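Local coordinates for adhesion G-protein coupled receptor G6 (Danio rerio, PDB 6V55) that is an adhesion G protein-coupled receptor linked to myelination, whose calcium-binding extracellular region probably engages partners and regulates signalling across the membrane, at residues N549-K552 against T556-S559; K585-L590 against L608-S613; Q592-D597 against L601-K606; S613-T618 against T656-L661. One frame throughout, in Å; residues are numbered along the deposited sequence.

Interaction 1: N549-K552 against T556-S559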
# COMPACT_ATOMS: atom_id res chain seq x y z
N ASN A 549 14.41 -2.02 -38.05
CA ASN A 549 14.57 -2.60 -39.37
C ASN A 549 13.25 -2.90 -40.06
O ASN A 549 13.07 -2.56 -41.23
CB ASN A 549 15.41 -3.86 -39.28
CG ASN A 549 16.84 -3.57 -39.52
OD1 ASN A 549 17.18 -2.95 -40.54
ND2 ASN A 549 17.70 -3.95 -38.58
N ILE A 550 12.30 -3.52 -39.36
CA ILE A 550 11.09 -3.91 -40.08
C ILE A 550 10.05 -2.80 -40.16
O ILE A 550 9.22 -2.82 -41.09
CB ILE A 550 10.52 -5.22 -39.49
CG1 ILE A 550 9.80 -6.02 -40.58
CG2 ILE A 550 9.60 -4.96 -38.32
CD1 ILE A 550 9.67 -7.51 -40.28
N ALA A 551 10.10 -1.79 -39.30
CA ALA A 551 9.00 -0.85 -39.22
C ALA A 551 9.27 0.41 -40.03
O ALA A 551 10.42 0.77 -40.29
CB ALA A 551 8.69 -0.47 -37.77
N LYS A 552 8.20 1.07 -40.44
CA LYS A 552 8.28 2.40 -41.01
C LYS A 552 8.20 3.40 -39.86
O LYS A 552 7.39 3.22 -38.94
CB LYS A 552 7.16 2.64 -42.03
CG LYS A 552 7.01 1.51 -43.07
CD LYS A 552 6.46 2.01 -44.42
CE LYS A 552 7.31 1.53 -45.62
NZ LYS A 552 8.68 2.17 -45.73
N THR A 556 6.54 9.75 -33.56
CA THR A 556 6.19 9.21 -32.25
C THR A 556 6.81 7.84 -32.03
O THR A 556 7.22 7.54 -30.89
CB THR A 556 4.67 9.13 -32.07
OG1 THR A 556 4.12 8.12 -32.92
CG2 THR A 556 4.03 10.48 -32.41
N LEU A 557 6.99 7.05 -33.10
CA LEU A 557 7.75 5.81 -32.97
C LEU A 557 9.24 6.08 -32.71
O LEU A 557 9.87 5.38 -31.91
CB LEU A 557 7.58 4.93 -34.22
CG LEU A 557 8.24 3.55 -34.18
CD1 LEU A 557 7.85 2.78 -32.94
CD2 LEU A 557 7.87 2.74 -35.40
N ALA A 558 9.80 7.11 -33.36
CA ALA A 558 11.20 7.40 -33.13
C ALA A 558 11.45 8.06 -31.77
O ALA A 558 12.55 7.96 -31.22
CB ALA A 558 11.75 8.28 -34.23
N SER A 559 10.44 8.72 -31.20
CA SER A 559 10.63 9.31 -29.89
C SER A 559 10.68 8.25 -28.81
O SER A 559 11.41 8.40 -27.83
CB SER A 559 9.55 10.34 -29.59
OG SER A 559 8.54 9.79 -28.77
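The backbone N of Lys552 is hydrogen-bonded to OE1 of Gln514, and the O of the same residue faces Leu557, whose CD2 lies 3.6 Å away. The second touch is apolar. CB of Ala551 points toward the helix of 556-559 and meets the same methyl, CD2 of Leu557, at 4.1 Å. One branch of one leucine therefore makes the whole contact. Leu557 extends its side chain across the gap with CG anti to the backbone N (chi1 -176°). This is the turn that joins two successive helices, 534-550 and 555-568. Ala551 is the first residue to leave helical backbone angles after helix 534-550. Such helices are consistent with the helical subdomain of a GAIN domain, the fold that carries the GPS motif. Helix 517-527 packs here too, with Ala517 against Ala551, and Met518 and Ala521 against Leu557. Ala551 and Leu557 are buried. The O of Ala551 takes a weak hydrogen bond from NZ of Lys593, a weak link to the end of helix 573-593. CB of Lys552 points away from the other segment. A bound N-acetylglucosamine touches Thr556.

Interaction 2: K585-L590 against L608-S613; sequences KAVDEL and LVVGVS
Val587 sits above strand 608-613 and has the most surface buried by this contact. Its two methyls have separate partners. CG2 of Val587 meets CD2 of Leu608 at 4.4 Å, and CG1 of Val587 meets CG1 of Val610 at 4.3 Å. These are loose van der Waals contacts between branched side chains. Val587 holds CG1 anti to its backbone N (chi1 167°), which spreads the two methyls over neighbouring inward residues of the strand. Leu608 and Val610 are two apart, as expected on one face of a strand, and both point toward the helix. The backbones stay well apart, with CA of Val587 and CA of Val610 8.7 Å from each other. The pattern is that of a helix laid on a beta sheet, here helix 573-593 on strand 608-614. It is consistent with a GAIN domain, where the helical subdomain meets the beta sandwich that bears the GPS motif. All three residues are buried. Met675 of strand 671-677 and Ile565 of helix 555-568 also touch Val587, so its surroundings are apolar, and Phe677 adds to the packing of Leu608. Leu590, one helical turn on from Val587, brings its end nearer the strand and also packs on helix 555-568, against Ala558, Val561 and Val562.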
# COMPACT_ATOMS: atom_id res chain seq x y z
N LYS A 585 24.15 1.43 -34.29
CA LYS A 585 23.71 1.14 -35.65
C LYS A 585 22.19 1.27 -35.78
O LYS A 585 21.71 1.70 -36.83
CB LYS A 585 24.21 -0.24 -36.09
CG LYS A 585 25.69 -0.28 -36.49
CD LYS A 585 26.20 -1.71 -36.60
CE LYS A 585 27.38 -1.82 -37.55
NZ LYS A 585 27.73 -3.24 -37.87
N ALA A 586 21.43 0.99 -34.70
CA ALA A 586 19.97 1.15 -34.75
C ALA A 586 19.52 2.60 -34.73
O ALA A 586 18.51 2.94 -35.37
CB ALA A 586 19.30 0.42 -33.58
N VAL A 587 20.21 3.46 -33.96
CA VAL A 587 19.95 4.90 -34.00
C VAL A 587 20.29 5.47 -35.38
O VAL A 587 19.56 6.33 -35.90
CB VAL A 587 20.73 5.58 -32.86
CG1 VAL A 587 20.78 7.07 -33.00
CG2 VAL A 587 20.07 5.28 -31.60
N ASP A 588 21.36 4.95 -36.01
CA ASP A 588 21.81 5.45 -37.31
C ASP A 588 20.80 5.16 -38.41
O ASP A 588 20.52 6.02 -39.25
CB ASP A 588 23.16 4.82 -37.69
CG ASP A 588 24.35 5.38 -36.89
OD1 ASP A 588 25.45 4.80 -37.05
OD2 ASP A 588 24.17 6.35 -36.10
N GLU A 589 20.20 3.98 -38.37
CA GLU A 589 19.23 3.61 -39.39
C GLU A 589 17.86 4.19 -39.12
O GLU A 589 17.10 4.37 -40.08
CB GLU A 589 19.11 2.10 -39.50
CG GLU A 589 18.79 1.65 -40.91
CD GLU A 589 17.94 0.43 -40.89
OE1 GLU A 589 17.84 -0.17 -39.79
OE2 GLU A 589 17.40 0.06 -41.96
N LEU A 590 17.53 4.46 -37.84
CA LEU A 590 16.30 5.18 -37.49
C LEU A 590 16.27 6.55 -38.12
O LEU A 590 15.25 6.96 -38.69
CB LEU A 590 16.19 5.29 -35.97
CG LEU A 590 15.12 6.15 -35.32
CD1 LEU A 590 13.95 5.27 -35.04
CD2 LEU A 590 15.59 6.73 -34.00
N LEU A 608 20.33 12.23 -25.42
CA LEU A 608 20.39 12.00 -26.86
C LEU A 608 19.37 12.87 -27.57
O LEU A 608 18.17 12.75 -27.30
CB LEU A 608 20.11 10.53 -27.20
CG LEU A 608 20.15 10.22 -28.70
CD1 LEU A 608 21.54 10.38 -29.25
CD2 LEU A 608 19.61 8.85 -29.01
N VAL A 609 19.83 13.70 -28.49
CA VAL A 609 18.94 14.43 -29.38
C VAL A 609 19.35 14.12 -30.81
O VAL A 609 20.55 14.10 -31.13
CB VAL A 609 18.92 15.94 -29.08
CG1 VAL A 609 20.33 16.54 -28.99
CG2 VAL A 609 18.07 16.67 -30.05
N VAL A 610 18.37 13.74 -31.65
CA VAL A 610 18.65 13.49 -33.07
C VAL A 610 17.74 14.39 -33.88
O VAL A 610 16.64 14.75 -33.45
CB VAL A 610 18.51 12.00 -33.50
CG1 VAL A 610 19.35 11.06 -32.61
CG2 VAL A 610 17.06 11.52 -33.58
N GLY A 611 18.23 14.79 -35.04
CA GLY A 611 17.50 15.74 -35.86
C GLY A 611 17.72 15.45 -37.32
O GLY A 611 18.78 14.98 -37.73
N VAL A 612 16.69 15.71 -38.11
CA VAL A 612 16.77 15.65 -39.55
C VAL A 612 16.28 16.99 -40.05
O VAL A 612 15.43 17.63 -39.41
CB VAL A 612 15.94 14.51 -40.15
CG1 VAL A 612 16.69 13.22 -40.02
CG2 VAL A 612 14.62 14.39 -39.42
N SER A 613 16.84 17.45 -41.17
CA SER A 613 16.35 18.63 -41.88
C SER A 613 16.58 18.42 -43.36
O SER A 613 17.51 17.71 -43.77
CB SER A 613 17.05 19.92 -41.43
OG SER A 613 18.35 20.01 -41.97

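Interaction 3: Q592-D597 against L601-K606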
# COMPACT_ATOMS: atom_id res chain seq x y z
N GLN A 592 17.94 7.44 -40.84
CA GLN A 592 17.81 7.31 -42.29
C GLN A 592 16.36 7.09 -42.71
O GLN A 592 15.94 7.59 -43.76
CB GLN A 592 18.66 6.15 -42.79
CG GLN A 592 20.15 6.31 -42.53
CD GLN A 592 20.76 7.42 -43.36
OE1 GLN A 592 20.33 7.67 -44.50
NE2 GLN A 592 21.77 8.10 -42.80
N LYS A 593 15.57 6.42 -41.88
CA LYS A 593 14.26 5.94 -42.27
C LYS A 593 13.12 6.82 -41.80
O LYS A 593 11.96 6.49 -42.08
CB LYS A 593 14.01 4.54 -41.70
CG LYS A 593 14.86 3.46 -42.30
CD LYS A 593 14.04 2.29 -42.70
CE LYS A 593 13.29 1.74 -41.54
NZ LYS A 593 13.47 0.28 -41.51
N ILE A 594 13.41 7.87 -41.05
CA ILE A 594 12.33 8.60 -40.39
C ILE A 594 11.60 9.44 -41.43
O ILE A 594 12.21 10.03 -42.33
CB ILE A 594 12.87 9.44 -39.21
CG1 ILE A 594 11.76 10.20 -38.56
CG2 ILE A 594 13.93 10.44 -39.60
CD1 ILE A 594 12.06 10.46 -37.21
N GLU A 595 10.26 9.36 -41.41
CA GLU A 595 9.41 10.18 -42.25
C GLU A 595 8.97 11.40 -41.45
O GLU A 595 8.50 11.26 -40.32
CB GLU A 595 8.21 9.37 -42.75
CG GLU A 595 8.56 8.22 -43.70
CD GLU A 595 7.78 6.94 -43.40
OE1 GLU A 595 8.41 5.85 -43.35
OE2 GLU A 595 6.54 7.01 -43.20
N PHE A 596 9.13 12.59 -42.02
CA PHE A 596 8.70 13.82 -41.36
C PHE A 596 8.14 14.79 -42.39
O PHE A 596 8.33 14.61 -43.60
CB PHE A 596 9.84 14.45 -40.54
CG PHE A 596 10.97 15.02 -41.36
CD1 PHE A 596 11.96 14.19 -41.91
CD2 PHE A 596 11.09 16.40 -41.53
CE1 PHE A 596 13.01 14.71 -42.65
CE2 PHE A 596 12.15 16.95 -42.27
CZ PHE A 596 13.11 16.10 -42.83
N ASP A 597 7.42 15.81 -41.91
CA ASP A 597 6.62 16.66 -42.79
C ASP A 597 7.12 18.08 -42.94
O ASP A 597 7.10 18.62 -44.05
CB ASP A 597 5.16 16.71 -42.33
CG ASP A 597 4.40 15.48 -42.78
OD1 ASP A 597 4.11 15.37 -44.00
OD2 ASP A 597 4.13 14.60 -41.94
N LEU A 601 12.82 18.11 -38.26
CA LEU A 601 12.23 17.38 -37.15
C LEU A 601 13.31 17.05 -36.13
O LEU A 601 14.35 16.51 -36.50
CB LEU A 601 11.54 16.09 -37.62
CG LEU A 601 11.05 15.17 -36.48
CD1 LEU A 601 10.00 15.86 -35.62
CD2 LEU A 601 10.52 13.84 -36.95
N THR A 602 13.07 17.35 -34.87
CA THR A 602 14.02 17.08 -33.81
C THR A 602 13.40 16.14 -32.79
O THR A 602 12.24 16.31 -32.40
CB THR A 602 14.44 18.39 -33.16
OG1 THR A 602 14.75 19.36 -34.18
CG2 THR A 602 15.62 18.20 -32.32
N ILE A 603 14.14 15.11 -32.37
CA ILE A 603 13.67 14.17 -31.36
C ILE A 603 14.63 14.21 -30.18
O ILE A 603 15.80 13.82 -30.31
CB ILE A 603 13.55 12.74 -31.89
CG1 ILE A 603 12.48 12.66 -32.96
CG2 ILE A 603 13.14 11.85 -30.77
CD1 ILE A 603 13.06 12.39 -34.24
N SER A 604 14.15 14.66 -29.04
CA SER A 604 15.00 14.89 -27.88
C SER A 604 14.78 13.84 -26.80
O SER A 604 13.73 13.19 -26.72
CB SER A 604 14.77 16.28 -27.29
OG SER A 604 15.85 16.66 -26.45
N SER A 605 15.79 13.71 -25.95
CA SER A 605 15.73 12.91 -24.74
C SER A 605 16.74 13.50 -23.77
O SER A 605 17.35 14.54 -24.06
CB SER A 605 16.02 11.45 -25.04
OG SER A 605 17.34 11.35 -25.54
N LYS A 606 16.95 12.82 -22.64
CA LYS A 606 17.86 13.34 -21.61
C LYS A 606 19.32 13.30 -22.07
O LYS A 606 20.02 14.31 -21.96
CB LYS A 606 17.66 12.58 -20.30
CG LYS A 606 18.34 13.23 -19.07
CD LYS A 606 18.88 12.16 -18.09
CE LYS A 606 20.03 12.66 -17.20
NZ LYS A 606 21.39 12.32 -17.73
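Aliphatic contacts come first, and Ile594 makes two of them. Its CD1 meets CD1 of Ile603 at 3.7 Å, the two isoleucines reaching toward each other tip to tip. The same CD1 of Ile594 touches CD2 of Leu601 at 3.7 Å, but here the side chains cross at a slant. Ile594 reaches both because CG1 is anti to the backbone N (chi1 179°). Ile594 and Ile603 are buried.

The second group involves the aromatic residue. CB of Phe596 lies 3.7 Å from CD2 of Leu601 and 3.8 Å from CB of Leu601. The side chains pass alongside in opposite senses. The ring begins close to the leucine, with CG of Phe596 3.9 Å from CB of Leu601. CG of Phe596 stands between the backbone N and the carbonyl carbon (chi1 69°). This turns the ring across its own chain, toward strand 608-614, where it packs on Val612; Arg671 touches it too. CD2 of Leu601 thus touches both Ile594 and Phe596.

Polar bonds run to outside partners. The backbones of Leu601 and Ile603 pair with Val612 and Val610 of the next strand. The O of Ile594 accepts a hydrogen bond from NH2 of Arg671. The contact closes the short link from helix 573-593 to strand 600-603, an outermost strand of its four-stranded sheet. Its chemistry is wholly apolar between the two segments, so the side chains meet by van der Waals packing alone, and the polar backbone groups named here find their partners outside the contact.

Interaction 4: S613-T618 against T656-L661. With NAG (2-acetamido-2-deoxy-beta-D-glucopyranose), chain D.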
# COMPACT_ATOMS: atom_id res chain seq x y z
N SER A 613 16.84 17.45 -41.17
CA SER A 613 16.35 18.63 -41.88
C SER A 613 16.58 18.42 -43.36
O SER A 613 17.51 17.71 -43.77
CB SER A 613 17.05 19.92 -41.43
OG SER A 613 18.35 20.01 -41.97
N ALA A 614 15.74 19.06 -44.17
CA ALA A 614 15.75 18.83 -45.61
C ALA A 614 16.86 19.64 -46.28
O ALA A 614 17.12 20.79 -45.92
CB ALA A 614 14.39 19.19 -46.20
N LEU A 615 17.53 19.02 -47.26
CA LEU A 615 18.63 19.62 -48.01
C LEU A 615 18.21 19.76 -49.47
O LEU A 615 17.94 18.75 -50.13
CB LEU A 615 19.92 18.80 -47.91
CG LEU A 615 21.34 19.33 -48.28
CD1 LEU A 615 22.43 18.40 -47.78
CD2 LEU A 615 21.64 19.51 -49.77
N ASP A 616 18.28 20.99 -49.98
CA ASP A 616 18.12 21.24 -51.40
C ASP A 616 19.48 21.18 -52.09
O ASP A 616 20.35 22.03 -51.84
CB ASP A 616 17.46 22.60 -51.63
CG ASP A 616 16.88 22.73 -53.01
OD1 ASP A 616 16.83 21.71 -53.74
OD2 ASP A 616 16.45 23.85 -53.37
N THR A 617 19.66 20.20 -52.97
CA THR A 617 20.96 20.04 -53.63
C THR A 617 21.21 21.09 -54.71
O THR A 617 22.36 21.24 -55.13
CB THR A 617 21.09 18.63 -54.23
OG1 THR A 617 19.86 18.21 -54.84
CG2 THR A 617 21.46 17.62 -53.14
N THR A 618 20.19 21.83 -55.16
CA THR A 618 20.41 22.86 -56.18
C THR A 618 20.96 24.13 -55.57
O THR A 618 22.05 24.60 -55.94
CB THR A 618 19.10 23.15 -56.92
OG1 THR A 618 18.35 24.11 -56.17
CG2 THR A 618 18.28 21.87 -57.10
N THR A 656 31.33 23.51 -50.78
CA THR A 656 31.82 22.53 -51.76
C THR A 656 31.65 21.09 -51.29
O THR A 656 32.48 20.24 -51.64
CB THR A 656 33.29 22.81 -52.05
OG1 THR A 656 34.03 22.75 -50.82
CG2 THR A 656 33.46 24.18 -52.67
N LEU A 657 30.62 20.79 -50.48
CA LEU A 657 30.46 19.45 -49.91
C LEU A 657 30.03 18.44 -50.97
O LEU A 657 30.53 17.31 -51.00
CB LEU A 657 29.46 19.48 -48.75
CG LEU A 657 29.04 18.12 -48.15
CD1 LEU A 657 30.11 17.58 -47.22
CD2 LEU A 657 27.72 18.20 -47.44
N LEU A 658 29.15 18.86 -51.88
CA LEU A 658 28.63 17.98 -52.91
C LEU A 658 29.35 18.15 -54.25
O LEU A 658 28.82 17.72 -55.28
CB LEU A 658 27.14 18.21 -53.09
CG LEU A 658 26.36 18.46 -51.80
CD1 LEU A 658 24.98 19.03 -52.11
CD2 LEU A 658 26.27 17.17 -50.99
N GLN A 659 30.54 18.76 -54.25
CA GLN A 659 31.19 19.17 -55.49
C GLN A 659 31.77 17.98 -56.26
O GLN A 659 31.59 17.88 -57.48
CB GLN A 659 32.28 20.20 -55.16
CG GLN A 659 33.48 20.27 -56.11
CD GLN A 659 34.60 21.15 -55.57
OE1 GLN A 659 34.42 22.35 -55.37
NE2 GLN A 659 35.78 20.56 -55.34
N ASN A 660 32.43 17.05 -55.56
CA ASN A 660 33.02 15.89 -56.21
C ASN A 660 32.10 14.67 -56.20
O ASN A 660 32.59 13.53 -56.21
CB ASN A 660 34.37 15.54 -55.57
CG ASN A 660 35.38 16.66 -55.68
OD1 ASN A 660 35.51 17.47 -54.76
ND2 ASN A 660 36.10 16.72 -56.79
N LEU A 661 30.79 14.88 -56.16
CA LEU A 661 29.83 13.79 -56.14
C LEU A 661 29.30 13.55 -57.54
O LEU A 661 29.06 14.50 -58.28
CB LEU A 661 28.66 14.08 -55.20
CG LEU A 661 28.85 13.85 -53.70
CD1 LEU A 661 27.51 13.90 -53.00
CD2 LEU A 661 29.53 12.52 -53.43
C1 NAG D . 37.10 17.75 -56.95
C2 NAG D . 38.51 17.17 -57.16
C3 NAG D . 39.54 18.30 -57.39
C4 NAG D . 39.09 19.26 -58.48
C5 NAG D . 37.70 19.81 -58.16
C6 NAG D . 37.17 20.74 -59.24
C7 NAG D . 38.68 15.01 -55.98
C8 NAG D . 39.18 14.31 -54.75
N2 NAG D . 38.91 16.33 -56.04
O3 NAG D . 40.79 17.75 -57.75
O4 NAG D . 40.01 20.34 -58.63
O5 NAG D . 36.78 18.72 -58.04
O6 NAG D . 36.16 20.15 -60.05
O7 NAG D . 38.09 14.42 -56.88
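Leu615 and Leu658 lie alongside each other and run in opposite directions. CD2 of Leu615 meets CD1 of Leu658 at 4.1 Å. Thr617 approaches the same methyl differently: its side chain crosses that of Leu658 at about a right angle, with CG2 of Thr617 3.9 Å from CD1 of Leu658. One methyl thus bridges two residues of the other segment. Leu658 sends CG away from its carbonyl carbon and beside its backbone N (chi1 -39°), which carries CD1 across to them. Leu615 is the buried one of the three. It also packs on Ile672, Phe620 and Val702, while Thr617 touches Val669.

On 656-661, Gln659 and Asn660 lie at the glycan. ND2 of Asn660 is bonded to C1 of N-acetylglucosamine at 1.4 Å. NE2 of Gln659 donates to OD1 of Asn660 at 3.2 Å, with an N-H...O angle of 146°. It comes from above the carbonyl plane, 36° out of it. The same NE2 of Gln659 lies 3.4 Å from O5 of the sugar, and it is also hydrogen-bonded to OE1 of Gln711. The bond to OD1 may limit the rotation of the asparagine amide that carries the sugar.

Leu658 to Leu661 form a type I beta turn, with Leu658 packed on Leu615 and Thr617. Asn660 carries the sugar on ND2, as in N-linked glycosylation, on a turn in the loop between strand 649-653 and helix 663-666, packed on the loop that follows strand 608-614.

How the interactions relate
Interactions 1, 2 and 3 lie close together, with centres 7 to 11 Å apart. The centre of interaction 4 is about 20 Å or more from each of theirs. Interactions 1 and 2 are buried; 3 and 4 are partly buried. Interactions 2 and 3 share helix 573-593 and reach neighbouring strands of one sheet. Interaction 1 is the turn between helices 534-550 and 555-568, and it meets interaction 3 through Lys593. Interaction 4 continues strand 608-614, shares Ser613 with interaction 2, and lies by a glycosylated turn. Side-chain methyls enter all four, but interaction 1 also sets a backbone carbonyl against one, and only interaction 3 uses an aromatic residue.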